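Local structure of insecticidal crystal protein Cry7Cal (Bacillus thuringiensis, 5ZI1) at residues 250-254 against 430-436; 257-261 against 359-363; 343-347 against 390-394; 353-359 against 375-381; 381-387 against 419-423. The protein is an insecticidal toxin active against the locust Locusta migratoria manilensis, and probably acts by binding a receptor on the target insect's cells. All blocks are in the same frame, centred on the assembly; numbering follows the deposited sequence.

All five contacts lie in the middle domain of the toxin, a beta-prism built from three antiparallel sheets. Contact 4 is the centre of the set. It is the hairpin of strands 352-365 and 369-382, and it shares Ser359 with contact 2 and Ile381 with contact 5, whose centre is 14 Å away. The centres of contact 3 and contact 4 are 12 Å apart. Contact 3 joins the same sheet to a second one. Contact 1 belongs to the third sheet. It meets contact 4 through the salt bridge Arg431 NE to Asp353 OD1 (2.9 Å). Contacts 2 and 5 are farthest apart, with centres 29 Å apart. An acetate ion lies about 4 Å from the Arg251 side chain in contact 1.

Contact 1. Residues 250-254 against 430-436; sequences TRQIF and HRLSYVS
The guanidinium of Arg251 and the imidazole of His430 meet edge to edge, with their planes only 24° apart. Arg251 NH2 gives a hydrogen bond to His430 NE2 (3.0 Å, 162° at the hydrogen), and each partner lies close to the plane of the other group. The Phe254 ring has Tyr434 at its edge, with CE2 of Phe254 4.2 Å from CD2 of Tyr434.

The segments lie on or just before the two outer strands of a three-stranded antiparallel sheet, one of the sheets of the beta-prism domain. Strand 448-454 runs between them. The side chains therefore meet across this middle strand, and the closest CA pair, Gln252 and Ser433, is 7.8 Å apart. Ser433 and Tyr434 both face Gly451 in a classic beta bulge.

Arg251 NH2 also forms a salt bridge with Asp228, so this one nitrogen links Asp228 to the prism sheet. As NE2 of His430 accepts, its ring is probably neutral here. CD1 of Ile253 packs against the same ring, 3.7 Å from NE2 of His430.

Gln252 reaches the bulge with an extended chain. Its chi1 of 178° sets CG opposite the backbone N and carries the amide out to strand 430-437. OE1 of Gln252 ends 3.0 Å from OG of Ser433. That hydroxyl proton may instead serve Gly451 O, so the bond is not certain. OE1 of Gln252 also lies 3.4 Å from CB of Tyr434. At the far end, the hydroxyl of Ser436 is held by Ala286 O, and its OG lies 3.5 Å from CE2 of Phe254.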
# COMPACT_ATOMS: atom_id res chain seq x y z
N THR A 250 -4.60 -2.37 -0.98
CA THR A 250 -4.93 -3.63 -0.31
C THR A 250 -3.72 -4.38 0.21
O THR A 250 -3.88 -5.50 0.70
CB THR A 250 -5.68 -4.53 -1.28
OG1 THR A 250 -4.85 -4.79 -2.41
CG2 THR A 250 -6.97 -3.87 -1.75
N ARG A 251 -2.52 -3.84 0.06
CA ARG A 251 -1.32 -4.58 0.43
C ARG A 251 -1.20 -4.66 1.96
O ARG A 251 -1.57 -3.73 2.68
CB ARG A 251 -0.08 -3.93 -0.17
CG ARG A 251 0.51 -2.74 0.58
CD ARG A 251 -0.42 -1.55 0.59
NE ARG A 251 0.11 -0.38 1.29
CZ ARG A 251 0.12 -0.20 2.61
NH1 ARG A 251 -0.34 -1.15 3.43
NH2 ARG A 251 0.61 0.92 3.11
N GLN A 252 -0.67 -5.78 2.44
CA GLN A 252 -0.46 -6.01 3.86
C GLN A 252 1.03 -5.89 4.18
O GLN A 252 1.86 -6.53 3.53
CB GLN A 252 -0.97 -7.40 4.25
CG GLN A 252 -0.77 -7.82 5.73
CD GLN A 252 -1.40 -9.18 6.00
OE1 GLN A 252 -2.44 -9.28 6.65
NE2 GLN A 252 -0.78 -10.24 5.48
N ILE A 253 1.37 -5.10 5.20
CA ILE A 253 2.75 -4.98 5.63
C ILE A 253 2.88 -5.37 7.10
O ILE A 253 1.91 -5.34 7.87
CB ILE A 253 3.31 -3.58 5.40
CG1 ILE A 253 2.45 -2.54 6.07
CG2 ILE A 253 3.47 -3.32 3.88
CD1 ILE A 253 2.80 -1.13 5.61
N PHE A 254 4.10 -5.74 7.49
CA PHE A 254 4.39 -6.28 8.82
C PHE A 254 5.37 -5.41 9.57
O PHE A 254 6.40 -5.02 9.02
CB PHE A 254 4.92 -7.71 8.73
CG PHE A 254 3.85 -8.71 8.39
CD1 PHE A 254 3.39 -8.84 7.07
CD2 PHE A 254 3.26 -9.48 9.39
CE1 PHE A 254 2.41 -9.76 6.74
CE2 PHE A 254 2.26 -10.40 9.08
CZ PHE A 254 1.82 -10.53 7.75
N HIS A 430 -3.38 2.78 9.23
CA HIS A 430 -3.30 1.33 9.17
C HIS A 430 -4.13 0.71 10.29
O HIS A 430 -4.39 1.33 11.33
CB HIS A 430 -1.83 0.86 9.25
CG HIS A 430 -1.02 1.17 8.01
ND1 HIS A 430 -0.39 2.38 7.81
CD2 HIS A 430 -0.76 0.42 6.91
CE1 HIS A 430 0.23 2.37 6.64
NE2 HIS A 430 0.02 1.19 6.08
N ARG A 431 -4.54 -0.54 10.06
CA ARG A 431 -5.31 -1.31 11.01
C ARG A 431 -4.71 -2.70 11.09
O ARG A 431 -4.16 -3.20 10.11
CB ARG A 431 -6.81 -1.41 10.60
CG ARG A 431 -7.07 -2.54 9.62
CD ARG A 431 -8.52 -2.74 9.28
NE ARG A 431 -9.11 -1.60 8.58
CZ ARG A 431 -8.89 -1.30 7.30
NH1 ARG A 431 -8.04 -2.04 6.58
NH2 ARG A 431 -9.48 -0.25 6.76
N LEU A 432 -4.80 -3.31 12.27
CA LEU A 432 -4.22 -4.63 12.45
C LEU A 432 -4.97 -5.63 11.60
O LEU A 432 -6.20 -5.60 11.52
CB LEU A 432 -4.25 -5.05 13.92
CG LEU A 432 -3.59 -6.36 14.36
CD1 LEU A 432 -2.07 -6.33 14.25
CD2 LEU A 432 -3.97 -6.62 15.82
N SER A 433 -4.23 -6.52 10.95
CA SER A 433 -4.86 -7.51 10.09
C SER A 433 -4.39 -8.92 10.32
O SER A 433 -5.10 -9.86 9.93
CB SER A 433 -4.68 -7.14 8.60
OG SER A 433 -3.31 -6.91 8.26
N TYR A 434 -3.23 -9.14 10.94
CA TYR A 434 -2.72 -10.50 10.98
C TYR A 434 -1.78 -10.63 12.17
O TYR A 434 -1.29 -9.64 12.71
CB TYR A 434 -2.00 -10.87 9.66
CG TYR A 434 -1.95 -12.37 9.45
CD1 TYR A 434 -3.04 -13.04 8.92
CD2 TYR A 434 -0.86 -13.12 9.87
CE1 TYR A 434 -3.05 -14.42 8.78
CE2 TYR A 434 -0.85 -14.51 9.72
CZ TYR A 434 -1.95 -15.14 9.17
OH TYR A 434 -1.97 -16.51 9.01
N VAL A 435 -1.54 -11.88 12.57
CA VAL A 435 -0.47 -12.21 13.51
C VAL A 435 0.21 -13.46 12.99
O VAL A 435 -0.35 -14.56 13.08
CB VAL A 435 -0.97 -12.46 14.94
CG1 VAL A 435 0.24 -12.55 15.88
CG2 VAL A 435 -1.99 -11.38 15.39
N SER A 436 1.43 -13.32 12.48
CA SER A 436 2.22 -14.47 12.09
C SER A 436 3.27 -14.71 13.17
O SER A 436 3.15 -14.22 14.30
CB SER A 436 2.85 -14.22 10.72
OG SER A 436 3.67 -13.08 10.77

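Contact 2. Residues 257-261 against 359-363; sequences PIGLT and SIAAA
Leu260 and Ala363 make the closest apolar contact, with CD2 of Leu260 3.6 Å from CB of Ala363. CB of Leu260 also touches this methyl at 3.9 Å. The branch can reach it because CG of Leu260 is anti to the backbone N (chi1 -180°), which puts it over Ala363. A second apolar contact joins CG2 of Ile258 to CB of Ala361 at 4.2 Å. The same methyl also meets a hydroxyl without bonding to it: OG of Ser359 lies 3.2 Å from CG2 of Ile258.

Side chain also meets backbone. CB of Ala361 lies against the Gly259 peptide, 3.6 Å from C of Gly259.

The loop 257-261 lies along strand 352-365, one of the inner strands of a four-stranded sheet of the beta-prism. Ser359, Ala361 and Ala363 turn toward the loop, while Ile360 and Ala362 between them point the other way. Ile258 is the centre of an inverse gamma turn. Its side chain points toward the strand. Strand 448-454 lies beside it through Pro448 and Leu450.

The polar link runs through water. One water accepts from N of Leu260 at 2.9 Å and donates to O of Ala362 at 2.9 Å.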
# COMPACT_ATOMS: atom_id res chain seq x y z
N PRO A 257 9.32 -7.94 14.19
CA PRO A 257 8.89 -9.02 15.09
C PRO A 257 8.98 -8.60 16.55
O PRO A 257 9.84 -7.81 16.94
CB PRO A 257 9.86 -10.17 14.76
CG PRO A 257 10.28 -9.86 13.27
CD PRO A 257 10.39 -8.35 13.26
N ILE A 258 8.03 -9.09 17.34
CA ILE A 258 7.94 -8.73 18.76
C ILE A 258 8.84 -9.72 19.49
O ILE A 258 8.41 -10.76 19.98
CB ILE A 258 6.51 -8.76 19.28
CG1 ILE A 258 5.56 -7.91 18.42
CG2 ILE A 258 6.46 -8.30 20.74
CD1 ILE A 258 4.13 -8.09 18.86
N GLY A 259 10.13 -9.40 19.53
CA GLY A 259 11.10 -10.24 20.20
C GLY A 259 12.06 -9.35 20.97
O GLY A 259 12.12 -8.14 20.76
N LEU A 260 12.80 -9.98 21.88
CA LEU A 260 13.72 -9.22 22.72
C LEU A 260 14.94 -8.77 21.91
O LEU A 260 15.59 -9.58 21.25
CB LEU A 260 14.16 -10.06 23.91
CG LEU A 260 15.12 -9.37 24.87
CD1 LEU A 260 14.41 -8.24 25.62
CD2 LEU A 260 15.67 -10.40 25.85
N THR A 261 15.23 -7.48 21.96
CA THR A 261 16.47 -6.92 21.45
C THR A 261 16.94 -5.83 22.41
O THR A 261 16.17 -5.32 23.24
CB THR A 261 16.35 -6.30 20.04
OG1 THR A 261 15.48 -5.16 20.09
CG2 THR A 261 15.83 -7.30 19.04
N SER A 359 3.23 -3.91 23.40
CA SER A 359 3.67 -5.25 23.78
C SER A 359 4.87 -5.19 24.71
O SER A 359 5.63 -4.22 24.71
CB SER A 359 4.01 -6.10 22.54
OG SER A 359 5.14 -5.57 21.87
N ILE A 360 5.03 -6.24 25.52
CA ILE A 360 6.25 -6.48 26.29
C ILE A 360 6.91 -7.72 25.70
O ILE A 360 6.28 -8.78 25.62
CB ILE A 360 5.99 -6.69 27.80
CG1 ILE A 360 5.22 -5.54 28.43
CG2 ILE A 360 7.35 -6.85 28.56
CD1 ILE A 360 6.04 -4.28 28.59
N ALA A 361 8.17 -7.59 25.31
CA ALA A 361 8.95 -8.72 24.84
C ALA A 361 9.99 -9.08 25.90
O ALA A 361 10.54 -8.20 26.57
CB ALA A 361 9.64 -8.42 23.50
N ALA A 362 10.23 -10.38 26.05
CA ALA A 362 11.23 -10.90 26.98
C ALA A 362 11.81 -12.17 26.39
O ALA A 362 11.28 -12.74 25.43
CB ALA A 362 10.62 -11.16 28.37
N ALA A 363 12.92 -12.61 26.98
CA ALA A 363 13.58 -13.86 26.61
C ALA A 363 14.44 -14.34 27.78
O ALA A 363 14.87 -13.55 28.61
CB ALA A 363 14.45 -13.70 25.37
O HOH W 1 11.90 -12.62 22.63

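Contact 3. Residues 343-347 against 390-394; sequences LSHTF and DAFSF
Phe347 and Phe392 form the tight part of the contact. CZ of Phe347 comes within 3.4 Å of CD2 of Phe392. The rings meet rim to rim, with centroids 5.7 Å apart and planes at 57°, and neither lies over the face of the other. CG of Phe392 is wedged between its backbone N and carbonyl carbon (chi1 61°), which stands the ring up toward the other strand.

His345 completes this aromatic cluster. Its ND1 lies 3.7 Å above the centre of the Phe347 ring. Next to ND1, CE1 of His345 is 3.2 Å from OD2 of Asp390, which meets the ring at its edge. NE2 of His345 is 2.9 Å from O of Ala391, but the angle is too poor for a hydrogen bond. OD1 of Asp390 is turned back to accept from N of Ala391 (2.7 Å), above the carboxylate plane.

The two strands run antiparallel with their axes 7.9 Å apart, too far for backbone pairing. Each is an outermost strand of its own four-stranded sheet, so the contact joins the outer strands of two sheets of the beta-prism through side chains.

The looser end is at Leu343 and Phe394, both partly exposed. CB of Leu343 makes a CH-pi contact over the Phe394 face, 4.1 Å from its centroid and 20° off the normal. CD1 of Phe392 lies over the opposite face of that ring, toward the rim. Ser344 and Thr346 point away on the solvent side, where both hydroxyls bond to ND2 of Asn300.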
# COMPACT_ATOMS: atom_id res chain seq x y z
N LEU A 343 -3.00 -20.94 29.93
CA LEU A 343 -3.45 -19.56 29.82
C LEU A 343 -3.97 -19.34 28.41
O LEU A 343 -3.51 -19.97 27.45
CB LEU A 343 -2.33 -18.55 30.12
CG LEU A 343 -1.52 -18.74 31.40
CD1 LEU A 343 -0.18 -18.00 31.33
CD2 LEU A 343 -2.32 -18.29 32.64
N SER A 344 -4.93 -18.42 28.30
CA SER A 344 -5.66 -18.21 27.06
C SER A 344 -6.27 -16.82 27.08
O SER A 344 -6.80 -16.39 28.10
CB SER A 344 -6.76 -19.26 26.89
OG SER A 344 -7.57 -18.97 25.77
N HIS A 345 -6.20 -16.13 25.95
CA HIS A 345 -6.93 -14.89 25.79
C HIS A 345 -7.46 -14.80 24.37
O HIS A 345 -6.77 -15.16 23.42
CB HIS A 345 -6.08 -13.66 26.12
CG HIS A 345 -6.88 -12.40 26.27
ND1 HIS A 345 -7.31 -11.65 25.18
CD2 HIS A 345 -7.36 -11.78 27.37
CE1 HIS A 345 -8.00 -10.61 25.62
NE2 HIS A 345 -8.04 -10.66 26.95
N THR A 346 -8.69 -14.33 24.24
CA THR A 346 -9.31 -14.15 22.94
C THR A 346 -9.66 -12.68 22.79
O THR A 346 -10.40 -12.13 23.60
CB THR A 346 -10.54 -15.04 22.77
OG1 THR A 346 -10.15 -16.42 22.89
CG2 THR A 346 -11.16 -14.84 21.40
N PHE A 347 -9.08 -12.04 21.78
CA PHE A 347 -9.51 -10.71 21.37
C PHE A 347 -10.62 -10.85 20.33
O PHE A 347 -10.44 -11.57 19.34
CB PHE A 347 -8.35 -9.91 20.78
CG PHE A 347 -7.12 -9.77 21.66
CD1 PHE A 347 -6.12 -10.74 21.65
CD2 PHE A 347 -6.91 -8.62 22.41
CE1 PHE A 347 -4.95 -10.58 22.42
CE2 PHE A 347 -5.75 -8.45 23.17
CZ PHE A 347 -4.76 -9.43 23.17
N ASP A 390 -8.22 -3.65 24.81
CA ASP A 390 -8.23 -5.00 25.36
C ASP A 390 -6.79 -5.51 25.45
O ASP A 390 -5.92 -5.13 24.66
CB ASP A 390 -9.12 -5.93 24.54
CG ASP A 390 -9.41 -7.22 25.29
OD1 ASP A 390 -9.13 -7.25 26.50
OD2 ASP A 390 -9.93 -8.19 24.69
N ALA A 391 -6.56 -6.38 26.43
CA ALA A 391 -5.19 -6.78 26.74
C ALA A 391 -5.20 -8.10 27.49
O ALA A 391 -6.24 -8.59 27.94
CB ALA A 391 -4.46 -5.71 27.54
N PHE A 392 -4.03 -8.71 27.56
CA PHE A 392 -3.73 -9.78 28.49
C PHE A 392 -2.38 -9.48 29.11
O PHE A 392 -1.49 -8.94 28.44
CB PHE A 392 -3.73 -11.19 27.85
CG PHE A 392 -2.70 -11.39 26.76
CD1 PHE A 392 -1.37 -11.66 27.07
CD2 PHE A 392 -3.08 -11.37 25.43
CE1 PHE A 392 -0.42 -11.86 26.07
CE2 PHE A 392 -2.14 -11.57 24.42
CZ PHE A 392 -0.81 -11.81 24.74
N SER A 393 -2.25 -9.80 30.39
CA SER A 393 -1.02 -9.60 31.14
C SER A 393 -0.74 -10.88 31.90
O SER A 393 -1.46 -11.21 32.85
CB SER A 393 -1.13 -8.41 32.08
OG SER A 393 0.17 -7.92 32.39
N PHE A 394 0.25 -11.63 31.44
CA PHE A 394 0.61 -12.92 32.01
C PHE A 394 1.84 -12.78 32.89
O PHE A 394 2.57 -11.79 32.83
CB PHE A 394 0.86 -13.94 30.91
CG PHE A 394 -0.35 -14.27 30.11
CD1 PHE A 394 -1.59 -14.32 30.71
CD2 PHE A 394 -0.25 -14.54 28.75
CE1 PHE A 394 -2.72 -14.62 29.97
CE2 PHE A 394 -1.36 -14.86 28.01
CZ PHE A 394 -2.60 -14.90 28.62

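Contact 4. Residues 353-359 against 375-381; sequences DIYQTYS and LLRLYGI
Tyr379 spans much of this hairpin pairing and meets a different partner at each level. Its CB makes a CH-pi contact with the Tyr355 ring, 4.0 Å from the centroid and 28° off the normal. With CG anti to the carbonyl carbon (chi1 -60°), the ring then lies alongside Gln356. NE2 of Gln356 sits 3.1 Å above the centre of the Tyr379 ring, with the amide steeply inclined to it. CE1 of Tyr379 touches CB of Tyr358 at the ring edge, 4.1 Å away. At the tip, OH of Tyr379 accepts from NH2 of Arg377 (3.2 Å), and it also bonds to Tyr407 OH.

The guanidinium of Arg377 lies flat against Tyr358, a position consistent with this bond. Their planes are 13° apart, and CD2 of Tyr358 lies 3.0 Å above the guanidinium plane.

Six backbone hydrogen bonds link the strands, including Arg377 N to Tyr358 O at 2.8 Å. Tyr355 and Gln356 both face Tyr379, a classic beta bulge. Just beyond the bulge, Gly380 has no side chain, so CD1 of Ile354 can approach CA of Gly380 to 3.6 Å.

The two strands are the inner pair of a four-stranded sheet, with strand 404-407 beside 352-365 and strand 387-393 beside 369-382.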
# COMPACT_ATOMS: atom_id res chain seq x y z
N ASP A 353 -11.42 -1.22 14.05
CA ASP A 353 -10.09 -0.92 13.55
C ASP A 353 -9.17 -0.87 14.75
O ASP A 353 -9.25 0.07 15.55
CB ASP A 353 -10.04 0.40 12.79
CG ASP A 353 -10.44 0.27 11.37
OD1 ASP A 353 -10.68 -0.88 10.90
OD2 ASP A 353 -10.52 1.33 10.72
N ILE A 354 -8.30 -1.86 14.88
CA ILE A 354 -7.19 -1.79 15.82
C ILE A 354 -6.11 -0.94 15.17
O ILE A 354 -5.44 -1.38 14.24
CB ILE A 354 -6.66 -3.17 16.18
CG1 ILE A 354 -7.81 -4.06 16.67
CG2 ILE A 354 -5.48 -3.03 17.20
CD1 ILE A 354 -8.55 -3.50 17.90
N TYR A 355 -5.95 0.29 15.66
CA TYR A 355 -5.00 1.26 15.14
C TYR A 355 -3.68 1.31 15.90
O TYR A 355 -2.78 2.05 15.49
CB TYR A 355 -5.65 2.65 15.16
CG TYR A 355 -6.05 3.12 16.55
CD1 TYR A 355 -5.12 3.74 17.39
CD2 TYR A 355 -7.35 2.94 17.03
CE1 TYR A 355 -5.47 4.17 18.66
CE2 TYR A 355 -7.70 3.38 18.30
CZ TYR A 355 -6.75 3.99 19.11
OH TYR A 355 -7.08 4.43 20.37
N GLN A 356 -3.54 0.55 16.99
CA GLN A 356 -2.31 0.60 17.77
C GLN A 356 -2.20 -0.64 18.64
O GLN A 356 -3.21 -1.16 19.11
CB GLN A 356 -2.26 1.85 18.65
CG GLN A 356 -0.96 2.03 19.38
CD GLN A 356 -0.96 3.24 20.29
OE1 GLN A 356 -0.18 4.17 20.07
NE2 GLN A 356 -1.81 3.23 21.31
N THR A 357 -0.97 -1.10 18.85
CA THR A 357 -0.70 -2.17 19.80
C THR A 357 0.46 -1.77 20.71
O THR A 357 1.29 -0.92 20.36
CB THR A 357 -0.36 -3.51 19.11
OG1 THR A 357 0.84 -3.36 18.33
CG2 THR A 357 -1.50 -3.95 18.19
N TYR A 358 0.49 -2.39 21.89
CA TYR A 358 1.55 -2.23 22.87
C TYR A 358 1.93 -3.63 23.33
O TYR A 358 1.04 -4.46 23.59
CB TYR A 358 1.11 -1.36 24.06
CG TYR A 358 2.06 -1.36 25.26
CD1 TYR A 358 3.23 -0.60 25.25
CD2 TYR A 358 1.77 -2.11 26.39
CE1 TYR A 358 4.09 -0.60 26.32
CE2 TYR A 358 2.63 -2.11 27.49
CZ TYR A 358 3.78 -1.35 27.45
OH TYR A 358 4.62 -1.35 28.54
N SER A 359 3.23 -3.91 23.40
CA SER A 359 3.67 -5.25 23.78
C SER A 359 4.87 -5.19 24.71
O SER A 359 5.63 -4.22 24.71
CB SER A 359 4.01 -6.10 22.54
OG SER A 359 5.14 -5.57 21.87
N LEU A 375 2.69 -9.73 27.57
CA LEU A 375 1.65 -8.71 27.53
C LEU A 375 1.49 -8.17 26.11
O LEU A 375 2.49 -7.87 25.43
CB LEU A 375 1.98 -7.60 28.52
CG LEU A 375 0.99 -6.43 28.59
CD1 LEU A 375 1.05 -5.83 30.00
CD2 LEU A 375 1.26 -5.33 27.56
N LEU A 376 0.24 -8.07 25.67
CA LEU A 376 -0.14 -7.48 24.39
C LEU A 376 -1.45 -6.74 24.59
O LEU A 376 -2.45 -7.34 24.99
CB LEU A 376 -0.30 -8.56 23.31
CG LEU A 376 -0.69 -8.15 21.88
CD1 LEU A 376 0.45 -7.40 21.21
CD2 LEU A 376 -1.06 -9.38 21.07
N ARG A 377 -1.45 -5.44 24.33
CA ARG A 377 -2.61 -4.57 24.49
C ARG A 377 -3.00 -3.99 23.13
O ARG A 377 -2.14 -3.44 22.42
CB ARG A 377 -2.29 -3.46 25.49
CG ARG A 377 -3.39 -2.47 25.81
CD ARG A 377 -2.81 -1.28 26.55
NE ARG A 377 -2.05 -1.72 27.71
CZ ARG A 377 -0.91 -1.17 28.12
NH1 ARG A 377 -0.31 -1.65 29.20
NH2 ARG A 377 -0.36 -0.16 27.47
N LEU A 378 -4.27 -4.11 22.77
CA LEU A 378 -4.78 -3.59 21.51
C LEU A 378 -5.64 -2.36 21.76
O LEU A 378 -6.43 -2.32 22.71
CB LEU A 378 -5.62 -4.63 20.76
CG LEU A 378 -5.11 -6.04 20.48
CD1 LEU A 378 -5.90 -6.64 19.33
CD2 LEU A 378 -3.64 -6.04 20.19
N TYR A 379 -5.49 -1.36 20.89
CA TYR A 379 -6.29 -0.14 20.90
C TYR A 379 -7.18 -0.13 19.65
O TYR A 379 -6.67 -0.19 18.52
CB TYR A 379 -5.42 1.10 20.91
CG TYR A 379 -4.47 1.25 22.08
CD1 TYR A 379 -3.32 0.47 22.18
CD2 TYR A 379 -4.70 2.21 23.06
CE1 TYR A 379 -2.44 0.62 23.24
CE2 TYR A 379 -3.82 2.36 24.14
CZ TYR A 379 -2.69 1.57 24.22
OH TYR A 379 -1.81 1.72 25.28
N GLY A 380 -8.49 -0.01 19.86
CA GLY A 380 -9.44 -0.14 18.78
C GLY A 380 -10.45 1.00 18.75
O GLY A 380 -10.62 1.74 19.71
N ILE A 381 -11.11 1.12 17.60
CA ILE A 381 -12.19 2.09 17.43
C ILE A 381 -13.20 1.49 16.48
O ILE A 381 -12.82 0.90 15.46
CB ILE A 381 -11.67 3.46 16.92
CG1 ILE A 381 -12.80 4.49 16.91
CG2 ILE A 381 -10.99 3.32 15.51
CD1 ILE A 381 -12.38 5.90 16.50

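Contact 5. Residues 381-387 against 419-423; sequences INSSNVL and EPIYG
Asn382 to Asn385 form a type I beta turn, closed by Asn385 N to Asn382 O (2.6 Å), and it lays Asn382 and Ser383 over the Tyr422 side chain. This is the loop between strands 369-382 and 387-393 at one end of a beta-prism sheet. It packs on the long loop that precedes strand 430-437. The turn is also an Asx turn: OD1 of Asn382 accepts from Ser384 N and Val386 N, which come from opposite faces of its amide plane.

Tyr422 lies flat under the turn. CA of Ser383 sits over its face, 3.7 Å from the centroid and 16° off the normal. O of Ile381 meets its edge, 3.3 Å from CD1 of Tyr422. A chi1 of -179° turns the Tyr422 ring away from its own N and beneath Ser383.

Asn385 ties the two segments. Its OD1 accepts from N of Tyr422 at 2.7 Å (146°), with the donor tilted from the carbonyl plane. CB of Asn385 also lies 3.4 Å from O of Pro420.

Beside it the contact is apolar. CD1 of Ile381 rests on CB of Pro420 at 3.8 Å, and CD2 of Leu387 reaches CG of Pro420 at 4.2 Å.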
# COMPACT_ATOMS: atom_id res chain seq x y z
N ILE A 381 -11.11 1.12 17.60
CA ILE A 381 -12.19 2.09 17.43
C ILE A 381 -13.20 1.49 16.48
O ILE A 381 -12.82 0.90 15.46
CB ILE A 381 -11.67 3.46 16.92
CG1 ILE A 381 -12.80 4.49 16.91
CG2 ILE A 381 -10.99 3.32 15.51
CD1 ILE A 381 -12.38 5.90 16.50
N ASN A 382 -14.47 1.61 16.79
CA ASN A 382 -15.47 0.96 15.95
C ASN A 382 -16.24 1.99 15.14
O ASN A 382 -16.04 3.20 15.27
CB ASN A 382 -16.40 0.06 16.78
CG ASN A 382 -17.44 0.83 17.61
OD1 ASN A 382 -17.56 2.06 17.56
ND2 ASN A 382 -18.21 0.08 18.40
N SER A 383 -17.15 1.48 14.30
CA SER A 383 -17.86 2.32 13.34
C SER A 383 -18.64 3.45 14.01
O SER A 383 -18.94 4.46 13.36
CB SER A 383 -18.80 1.46 12.52
OG SER A 383 -18.97 0.21 13.17
N SER A 384 -18.96 3.32 15.30
CA SER A 384 -19.62 4.38 16.04
C SER A 384 -18.64 5.39 16.63
O SER A 384 -19.08 6.31 17.32
CB SER A 384 -20.47 3.78 17.16
OG SER A 384 -21.23 2.69 16.68
N ASN A 385 -17.34 5.22 16.37
CA ASN A 385 -16.26 6.07 16.90
C ASN A 385 -16.06 5.89 18.40
O ASN A 385 -15.61 6.81 19.08
CB ASN A 385 -16.48 7.56 16.60
CG ASN A 385 -16.82 7.83 15.15
OD1 ASN A 385 -16.12 7.38 14.24
ND2 ASN A 385 -17.90 8.58 14.93
N VAL A 386 -16.37 4.72 18.94
CA VAL A 386 -16.17 4.50 20.37
C VAL A 386 -14.84 3.77 20.56
O VAL A 386 -14.61 2.70 19.99
CB VAL A 386 -17.37 3.77 21.01
CG1 VAL A 386 -18.65 4.44 20.57
CG2 VAL A 386 -17.44 2.31 20.64
N LEU A 387 -13.94 4.39 21.33
CA LEU A 387 -12.66 3.77 21.62
C LEU A 387 -12.84 2.54 22.50
O LEU A 387 -13.68 2.52 23.41
CB LEU A 387 -11.73 4.76 22.32
CG LEU A 387 -11.40 6.00 21.50
CD1 LEU A 387 -10.40 6.84 22.24
CD2 LEU A 387 -10.85 5.58 20.14
N GLU A 419 -11.59 13.50 19.88
CA GLU A 419 -12.75 12.65 19.64
C GLU A 419 -12.49 11.89 18.35
O GLU A 419 -12.93 12.31 17.26
CB GLU A 419 -14.03 13.47 19.57
CG GLU A 419 -14.28 14.34 20.79
CD GLU A 419 -15.43 13.83 21.64
OE1 GLU A 419 -15.88 12.69 21.40
OE2 GLU A 419 -15.88 14.57 22.54
N PRO A 420 -11.75 10.78 18.41
CA PRO A 420 -11.30 10.12 17.17
C PRO A 420 -12.47 9.59 16.36
O PRO A 420 -13.55 9.30 16.88
CB PRO A 420 -10.41 8.99 17.68
CG PRO A 420 -9.89 9.49 19.00
CD PRO A 420 -11.07 10.22 19.59
N ILE A 421 -12.23 9.46 15.05
CA ILE A 421 -13.25 9.11 14.07
C ILE A 421 -12.78 7.86 13.32
O ILE A 421 -11.72 7.86 12.69
CB ILE A 421 -13.51 10.26 13.08
CG1 ILE A 421 -13.80 11.56 13.83
CG2 ILE A 421 -14.65 9.91 12.11
CD1 ILE A 421 -13.86 12.79 12.94
N TYR A 422 -13.59 6.80 13.40
CA TYR A 422 -13.40 5.58 12.62
C TYR A 422 -13.22 5.89 11.14
O TYR A 422 -14.06 6.55 10.52
CB TYR A 422 -14.62 4.68 12.82
CG TYR A 422 -14.62 3.35 12.10
CD1 TYR A 422 -14.04 2.23 12.69
CD2 TYR A 422 -15.25 3.20 10.87
CE1 TYR A 422 -14.07 0.99 12.05
CE2 TYR A 422 -15.28 1.96 10.22
CZ TYR A 422 -14.69 0.87 10.82
OH TYR A 422 -14.71 -0.36 10.19
N GLY A 423 -12.12 5.40 10.56
CA GLY A 423 -11.88 5.51 9.14
C GLY A 423 -11.09 6.72 8.72
O GLY A 423 -10.71 6.81 7.55